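Local coordinates for BH2621 protein (Bacillus halodurans, PDB 2QML) that probably transfers an acyl group to an amino group as a GNAT-fold N-acyltransferase, perhaps in siderophore biosynthesis, although its own substrate has not been established, at residues D93-Y98 / T142-P147; L122-L127 / K159-Q164; K153-F158 / I175-K180. One frame throughout, in Å; residues are numbered along the deposited sequence.

Contact 1 of 3, residues D93-Y98 / T142-P147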
# COMPACT_ATOMS: atom_id res chain seq x y z
N ASP A 93 4.25 -10.17 10.60
CA ASP A 93 3.39 -10.47 9.52
C ASP A 93 3.66 -11.88 8.97
O ASP A 93 4.78 -12.39 9.13
CB ASP A 93 3.62 -9.47 8.40
CG ASP A 93 2.52 -9.50 7.38
OD1 ASP A 93 1.47 -8.88 7.69
OD2 ASP A 93 2.71 -10.10 6.29
N ILE A 94 2.66 -12.46 8.32
CA ILE A 94 2.79 -13.77 7.68
C ILE A 94 3.96 -13.81 6.68
O ILE A 94 4.64 -14.83 6.54
CB ILE A 94 1.45 -14.22 7.03
CG1 ILE A 94 1.54 -15.68 6.58
CG2 ILE A 94 1.00 -13.31 5.86
CD1 ILE A 94 0.25 -16.18 6.02
N ILE A 95 4.26 -12.68 6.04
CA ILE A 95 5.30 -12.72 4.98
C ILE A 95 6.71 -12.98 5.55
O ILE A 95 7.58 -13.45 4.82
CB ILE A 95 5.28 -11.44 4.11
CG1 ILE A 95 5.96 -11.65 2.74
CG2 ILE A 95 5.92 -10.23 4.87
CD1 ILE A 95 5.44 -12.77 1.89
N ALA A 96 6.93 -12.74 6.86
CA ALA A 96 8.20 -13.03 7.54
C ALA A 96 8.63 -14.49 7.37
O ALA A 96 9.78 -14.80 7.45
CB ALA A 96 8.13 -12.68 9.04
N ASN A 97 7.68 -15.38 7.23
CA ASN A 97 7.97 -16.81 7.05
C ASN A 97 8.57 -17.20 5.71
O ASN A 97 9.01 -18.32 5.55
CB ASN A 97 6.68 -17.60 7.22
CG ASN A 97 6.07 -17.42 8.58
OD1 ASN A 97 6.70 -17.69 9.59
ND2 ASN A 97 4.87 -16.91 8.61
N TYR A 98 8.57 -16.29 4.75
CA TYR A 98 8.96 -16.62 3.37
C TYR A 98 10.32 -16.13 2.90
O TYR A 98 10.72 -16.48 1.79
CB TYR A 98 7.86 -16.08 2.44
CG TYR A 98 6.55 -16.79 2.62
CD1 TYR A 98 5.68 -16.43 3.63
CD2 TYR A 98 6.19 -17.84 1.80
CE1 TYR A 98 4.50 -17.09 3.82
CE2 TYR A 98 5.00 -18.49 1.98
CZ TYR A 98 4.16 -18.12 3.00
OH TYR A 98 2.96 -18.73 3.18
N THR A 142 14.48 -1.79 3.84
CA THR A 142 13.77 -2.56 2.82
C THR A 142 12.29 -2.53 3.06
O THR A 142 11.84 -2.70 4.21
CB THR A 142 14.26 -4.05 2.81
OG1 THR A 142 15.69 -4.07 2.73
CG2 THR A 142 13.57 -4.88 1.63
N ILE A 143 11.53 -2.31 1.99
CA ILE A 143 10.08 -2.43 2.02
C ILE A 143 9.71 -3.54 1.02
O ILE A 143 10.23 -3.58 -0.07
CB ILE A 143 9.33 -1.13 1.69
CG1 ILE A 143 9.64 -0.03 2.73
CG2 ILE A 143 7.82 -1.37 1.64
CD1 ILE A 143 9.13 1.36 2.38
N VAL A 144 8.81 -4.43 1.43
CA VAL A 144 8.37 -5.54 0.62
C VAL A 144 6.89 -5.41 0.25
O VAL A 144 6.09 -4.71 0.89
CB VAL A 144 8.62 -6.92 1.30
CG1 VAL A 144 10.10 -7.07 1.71
CG2 VAL A 144 7.64 -7.16 2.48
N ALA A 145 6.55 -6.09 -0.82
CA ALA A 145 5.19 -6.19 -1.34
C ALA A 145 5.04 -7.62 -1.89
O ALA A 145 6.04 -8.27 -2.30
CB ALA A 145 4.96 -5.19 -2.41
N GLU A 146 3.81 -8.14 -1.81
CA GLU A 146 3.48 -9.48 -2.32
C GLU A 146 2.17 -9.45 -3.11
O GLU A 146 1.24 -10.18 -2.75
CB GLU A 146 3.51 -10.53 -1.18
CG GLU A 146 2.96 -10.08 0.19
CD GLU A 146 1.56 -9.47 0.07
OE1 GLU A 146 1.51 -8.30 -0.36
OE2 GLU A 146 0.52 -10.15 0.36
N PRO A 147 2.14 -8.68 -4.22
CA PRO A 147 0.96 -8.66 -5.06
C PRO A 147 0.61 -10.08 -5.53
O PRO A 147 1.54 -10.89 -5.73
CB PRO A 147 1.41 -7.82 -6.27
CG PRO A 147 2.96 -7.90 -6.27
CD PRO A 147 3.27 -7.90 -4.80

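Contact 2 of 3, residues L122-L127 / K159-Q164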
# COMPACT_ATOMS: atom_id res chain seq x y z
N LEU A 122 -2.38 7.75 -11.24
CA LEU A 122 -2.37 8.31 -9.88
C LEU A 122 -1.78 7.37 -8.86
O LEU A 122 -1.35 7.85 -7.81
CB LEU A 122 -3.79 8.79 -9.48
CG LEU A 122 -4.31 9.96 -10.31
CD1 LEU A 122 -5.83 10.07 -10.15
CD2 LEU A 122 -3.58 11.27 -9.96
N ILE A 123 -1.72 6.07 -9.11
CA ILE A 123 -1.04 5.20 -8.14
C ILE A 123 0.42 5.58 -7.92
O ILE A 123 0.91 5.42 -6.80
CB ILE A 123 -1.14 3.71 -8.60
CG1 ILE A 123 -0.67 2.73 -7.51
CG2 ILE A 123 -0.32 3.49 -9.88
CD1 ILE A 123 -1.33 2.89 -6.18
N TYR A 124 1.13 6.07 -8.93
CA TYR A 124 2.56 6.39 -8.76
C TYR A 124 2.86 7.46 -7.74
O TYR A 124 3.59 7.20 -6.79
CB TYR A 124 3.18 6.76 -10.11
CG TYR A 124 3.29 5.61 -11.02
CD1 TYR A 124 4.30 4.67 -10.82
CD2 TYR A 124 2.40 5.43 -12.06
CE1 TYR A 124 4.40 3.58 -11.64
CE2 TYR A 124 2.52 4.34 -12.91
CZ TYR A 124 3.53 3.42 -12.67
OH TYR A 124 3.66 2.33 -13.51
N PRO A 125 2.29 8.67 -7.88
CA PRO A 125 2.60 9.68 -6.85
C PRO A 125 2.16 9.27 -5.43
O PRO A 125 2.82 9.60 -4.44
CB PRO A 125 1.85 10.94 -7.34
CG PRO A 125 0.79 10.43 -8.28
CD PRO A 125 1.45 9.24 -8.95
N LEU A 126 1.04 8.55 -5.33
CA LEU A 126 0.55 8.09 -4.03
C LEU A 126 1.49 7.07 -3.40
O LEU A 126 1.88 7.20 -2.24
CB LEU A 126 -0.82 7.50 -4.15
CG LEU A 126 -1.96 8.47 -4.38
CD1 LEU A 126 -3.21 7.73 -4.93
CD2 LEU A 126 -2.26 9.30 -3.10
N LEU A 127 1.83 6.04 -4.16
CA LEU A 127 2.73 5.02 -3.67
C LEU A 127 4.11 5.60 -3.34
O LEU A 127 4.66 5.25 -2.28
CB LEU A 127 2.82 3.87 -4.68
CG LEU A 127 3.77 2.76 -4.28
CD1 LEU A 127 3.37 2.01 -2.99
CD2 LEU A 127 3.97 1.74 -5.51
N LYS A 159 7.61 -2.50 -9.86
CA LYS A 159 8.92 -2.47 -10.50
C LYS A 159 9.36 -1.04 -10.85
O LYS A 159 10.51 -0.67 -10.64
CB LYS A 159 8.92 -3.31 -11.78
CG LYS A 159 8.94 -4.80 -11.53
CD LYS A 159 8.93 -5.56 -12.86
CE LYS A 159 8.78 -7.06 -12.61
NZ LYS A 159 8.56 -7.81 -13.88
N LYS A 160 8.43 -0.23 -11.36
CA LYS A 160 8.72 1.14 -11.75
C LYS A 160 9.13 1.96 -10.55
O LYS A 160 9.88 2.93 -10.70
CB LYS A 160 7.52 1.75 -12.46
CG LYS A 160 7.40 1.33 -13.94
CD LYS A 160 7.82 2.41 -14.96
CE LYS A 160 6.81 3.61 -14.91
NZ LYS A 160 6.74 4.52 -16.10
N CYS A 161 8.65 1.60 -9.36
CA CYS A 161 9.02 2.28 -8.11
C CYS A 161 10.25 1.73 -7.40
O CYS A 161 10.56 2.19 -6.31
CB CYS A 161 7.84 2.31 -7.15
SG CYS A 161 6.48 3.23 -7.90
N GLY A 162 10.95 0.77 -8.01
CA GLY A 162 12.18 0.27 -7.44
C GLY A 162 12.14 -1.15 -6.90
O GLY A 162 13.19 -1.69 -6.56
N PHE A 163 10.96 -1.74 -6.82
CA PHE A 163 10.80 -3.12 -6.33
C PHE A 163 11.39 -4.12 -7.31
O PHE A 163 11.21 -4.00 -8.54
CB PHE A 163 9.34 -3.51 -6.07
CG PHE A 163 8.72 -2.86 -4.87
CD1 PHE A 163 8.26 -1.55 -4.91
CD2 PHE A 163 8.60 -3.57 -3.68
CE1 PHE A 163 7.70 -0.95 -3.79
CE2 PHE A 163 8.01 -2.98 -2.58
CZ PHE A 163 7.58 -1.68 -2.64
N GLN A 164 12.16 -5.05 -6.76
CA GLN A 164 12.72 -6.17 -7.52
C GLN A 164 11.99 -7.46 -7.15
O GLN A 164 11.84 -7.79 -5.99
CB GLN A 164 14.21 -6.33 -7.24
CG GLN A 164 15.03 -5.15 -7.83

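Contact 3 of 3, residues K153-F158 / I175-K180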
# COMPACT_ATOMS: atom_id res chain seq x y z
N LYS A 153 -0.50 -5.46 -13.66
CA LYS A 153 -0.43 -3.99 -13.55
C LYS A 153 0.31 -3.57 -12.29
O LYS A 153 1.21 -2.76 -12.36
CB LYS A 153 -1.84 -3.37 -13.57
CG LYS A 153 -1.87 -1.84 -13.27
N MSE A 154 -0.04 -4.15 -11.13
CA MSE A 154 0.65 -3.76 -9.88
C MSE A 154 2.09 -4.22 -9.80
O MSE A 154 2.93 -3.51 -9.28
CB MSE A 154 -0.09 -4.21 -8.60
CG MSE A 154 -1.24 -3.34 -8.24
SE MSE A 154 -0.83 -1.41 -8.11
CE MSE A 154 0.71 -1.38 -6.94
N ILE A 155 2.36 -5.39 -10.34
CA ILE A 155 3.74 -5.85 -10.42
C ILE A 155 4.54 -4.82 -11.24
O ILE A 155 5.65 -4.43 -10.86
CB ILE A 155 3.81 -7.26 -10.99
CG1 ILE A 155 3.19 -8.25 -10.00
CG2 ILE A 155 5.26 -7.64 -11.38
CD1 ILE A 155 2.89 -9.68 -10.52
N HIS A 156 3.99 -4.37 -12.35
CA HIS A 156 4.65 -3.33 -13.16
C HIS A 156 4.88 -2.02 -12.38
O HIS A 156 5.97 -1.45 -12.42
CB HIS A 156 3.83 -3.08 -14.42
CG HIS A 156 4.33 -1.93 -15.25
ND1 HIS A 156 5.45 -2.01 -16.03
CD2 HIS A 156 3.89 -0.65 -15.33
CE1 HIS A 156 5.67 -0.84 -16.60
NE2 HIS A 156 4.74 -0.00 -16.20
N VAL A 157 3.84 -1.54 -11.71
CA VAL A 157 3.91 -0.31 -10.93
C VAL A 157 5.02 -0.46 -9.87
O VAL A 157 5.89 0.41 -9.71
CB VAL A 157 2.54 0.00 -10.26
CG1 VAL A 157 2.67 1.08 -9.15
CG2 VAL A 157 1.46 0.41 -11.27
N PHE A 158 4.99 -1.57 -9.13
CA PHE A 158 6.01 -1.83 -8.11
C PHE A 158 7.40 -1.81 -8.73
O PHE A 158 8.31 -1.16 -8.22
CB PHE A 158 5.76 -3.13 -7.32
CG PHE A 158 4.65 -3.06 -6.30
CD1 PHE A 158 4.67 -2.08 -5.32
CD2 PHE A 158 3.62 -4.01 -6.25
CE1 PHE A 158 3.69 -2.05 -4.34
CE2 PHE A 158 2.65 -3.99 -5.27
CZ PHE A 158 2.65 -2.99 -4.34
N ILE A 175 -1.22 -16.97 -4.57
CA ILE A 175 0.18 -17.11 -4.89
C ILE A 175 0.63 -15.66 -5.18
O ILE A 175 0.22 -15.07 -6.15
CB ILE A 175 0.53 -18.05 -6.03
CG1 ILE A 175 0.01 -19.47 -5.76
CG2 ILE A 175 2.07 -18.07 -6.25
CD1 ILE A 175 0.25 -20.45 -6.89
N GLY A 176 1.43 -15.11 -4.29
CA GLY A 176 1.94 -13.78 -4.46
C GLY A 176 3.30 -13.80 -5.12
O GLY A 176 3.91 -14.87 -5.24
N LEU A 177 3.74 -12.63 -5.58
CA LEU A 177 5.09 -12.42 -6.08
C LEU A 177 5.75 -11.56 -5.02
O LEU A 177 5.39 -10.38 -4.86
CB LEU A 177 5.13 -11.78 -7.46
CG LEU A 177 6.54 -11.54 -8.03
CD1 LEU A 177 7.30 -12.84 -8.31
CD2 LEU A 177 6.42 -10.65 -9.29
N LEU A 178 6.65 -12.14 -4.25
CA LEU A 178 7.41 -11.36 -3.26
C LEU A 178 8.37 -10.43 -4.01
O LEU A 178 9.13 -10.88 -4.89
CB LEU A 178 8.13 -12.27 -2.28
CG LEU A 178 9.04 -11.64 -1.22
CD1 LEU A 178 8.27 -10.68 -0.28
CD2 LEU A 178 9.85 -12.71 -0.40
N MSE A 179 8.32 -9.15 -3.67
CA MSE A 179 9.14 -8.10 -4.27
C MSE A 179 9.74 -7.28 -3.14
O MSE A 179 9.07 -7.06 -2.12
CB MSE A 179 8.31 -7.21 -5.17
CG MSE A 179 7.55 -7.99 -6.17
SE MSE A 179 6.44 -6.85 -7.31
CE MSE A 179 7.79 -6.12 -8.52
N LYS A 180 11.00 -6.86 -3.30
CA LYS A 180 11.70 -6.06 -2.31
C LYS A 180 12.19 -4.76 -2.90
O LYS A 180 12.74 -4.73 -3.99
CB LYS A 180 12.90 -6.79 -1.71
CG LYS A 180 12.55 -8.14 -1.10
CD LYS A 180 13.60 -8.69 -0.08
CE LYS A 180 14.98 -8.87 -0.59
NZ LYS A 180 15.83 -9.42 0.55

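Contact 1 of 3, residues D93-Y98 / T142-P147
On one side of the central GNAT sheet, I95 from the short 3-10 turn 94-97 packs against V144 and E146, at the end of strand 142-145. The contact is small and buried. I95 reaches over with both branches: its CD1 lies 4.0 Å from E146 CG, and its CG2 lies 4.3 Å from V144 CG2. Anti to the backbone N (chi1 -159°), CG1 swings toward the strand, and the bend at the next bond carries CD1 to the methylene part of the glutamate. Branched aliphatic residues suit this place because they fill it without polar atoms of their own to satisfy. E146 plays a double role. Its chain bends at chi2, offering CG to the isoleucine while its carboxylate goes to other partners, a salt bridge from OE2 to K174 and a hydrogen bond between OE1 and a bound glycerol, probably from the crystallisation liquor. D93 shapes the turn: its OD2 accepts from I95 N at 3.0 Å in a nearly straight bond (166°) on the anti side of the carboxylate, 29° out of its plane, an Asx turn. Y88 and L178 also touch I95. The loop between strands 80-89 and 106-112 thus folds over strand 142-145, the parallel neighbour of 106-112, as in GNAT enzymes, where this pair splays apart and acyl-CoA usually binds.

Contact 2 of 3, residues L122-L127 / K159-Q164
With CG beside the backbone N (chi1 -70°), Y124 extends its ring from the first turn of helix 123-135 toward K160 and C161, while L127, its CG anti to the backbone N (chi1 179°), brings CD2 to the same sulfur. C161 SG sits between the two, 3.8 Å from L127 CD2 and 3.9 Å from Y124 CD1. It meets the ring at its edge, 5.2 Å from the centroid of the Y124 ring, a sulfur-aromatic contact. Cysteine suits this spot, being small and readily polarised. K160 crosses the tyrosine at about a right angle; bends at chi2 and chi3 carry its chain across the hydroxyl end, with CB 3.7 Å from Y124 CE1 and CE 3.7 Å from Y124 OH, so the lysine contributes methylenes. G162 closes helix 152-160 in a Schellman motif: F163 N bonds to F158 O and G162 N to K159 O. Glycine suits the positive phi, where a beta carbon would crowd the carbonyl O of C161. The two helices pack together on one side of the sheet: Y124 also touches V157 and H156 of helix 152-160, and L127 reaches F158, W85 of strand 80-89 and L110 of strand 106-112.

Contact 3 of 3, residues K153-F158 / I175-K180
I155 and F158, one helical turn apart on helix 152-160, meet L177 and M179, which stand on the same side of strand 175-182. The helix and strand segments run nearly parallel, at 12° with their axes 10.5 Å apart, and I155 pairs with L177, F158 with M179, each pair 8.0 Å apart between CA atoms. The tight part surrounds M179, modelled as selenomethionine. Its chain is extended at chi2 and turns at chi3 (77°), laying the terminal methyl against the helix: CE is 3.6 Å from I155 O, and SE is 3.8 Å from F158 CB. SE also lies 5.1 Å from the centroid of the F158 ring, an oblique Met-aromatic contact. A long, flexible side chain suits this place because it can follow the uneven helix surface. The methyl CE of M154, also a selenomethionine, lies over one face of the F158 ring, offset toward the rim, and F163 meets that phenylalanine edge-to-face. Toward the start of the strand the packing involves a single leucine methyl: L177 CD2 reaches I155 CG2 at 3.8 Å and I155 CD1 at 3.9 Å, with the two side chains crossing at about a right angle, and L177 is still partly exposed. On the solvent side of the helix, K153 and H156 are exposed, as suits their polarity, and do not touch segment 175-180; H156 lies instead beside Y124. No hydrogen bond joins the two segments; branched aliphatics, an aromatic and a methionine, here with selenium for sulfur, imply cohesion by burial of apolar surface.

Strand 142-145 places contacts 1 and 3 on two sides of the sheet: V144 turns to the loop 93-98, while A145 CB lies 3.7 Å from F158 CZ. Their centres are about 11 Å apart, and strand pairing joins them, with A145 O 2.8 Å from M179 N. Contacts 2 and 3 share helix 152-160, centres about 10 Å apart. This helix belongs to a beta-alpha-beta crossover from strand 142-145 to strand 164-170 that passes over strand 175-182. Contacts 1 and 2 still meet where F163 CE2 lies 3.4 Å from I143 O. In GNAT enzymes acyl-CoA binds where the strands corresponding to 106-112 and 142-145 splay apart, so strand 142-145 probably borders that site. Glycerol lies about 3 Å from the F158 side chain, and glycerol is also bound at E146.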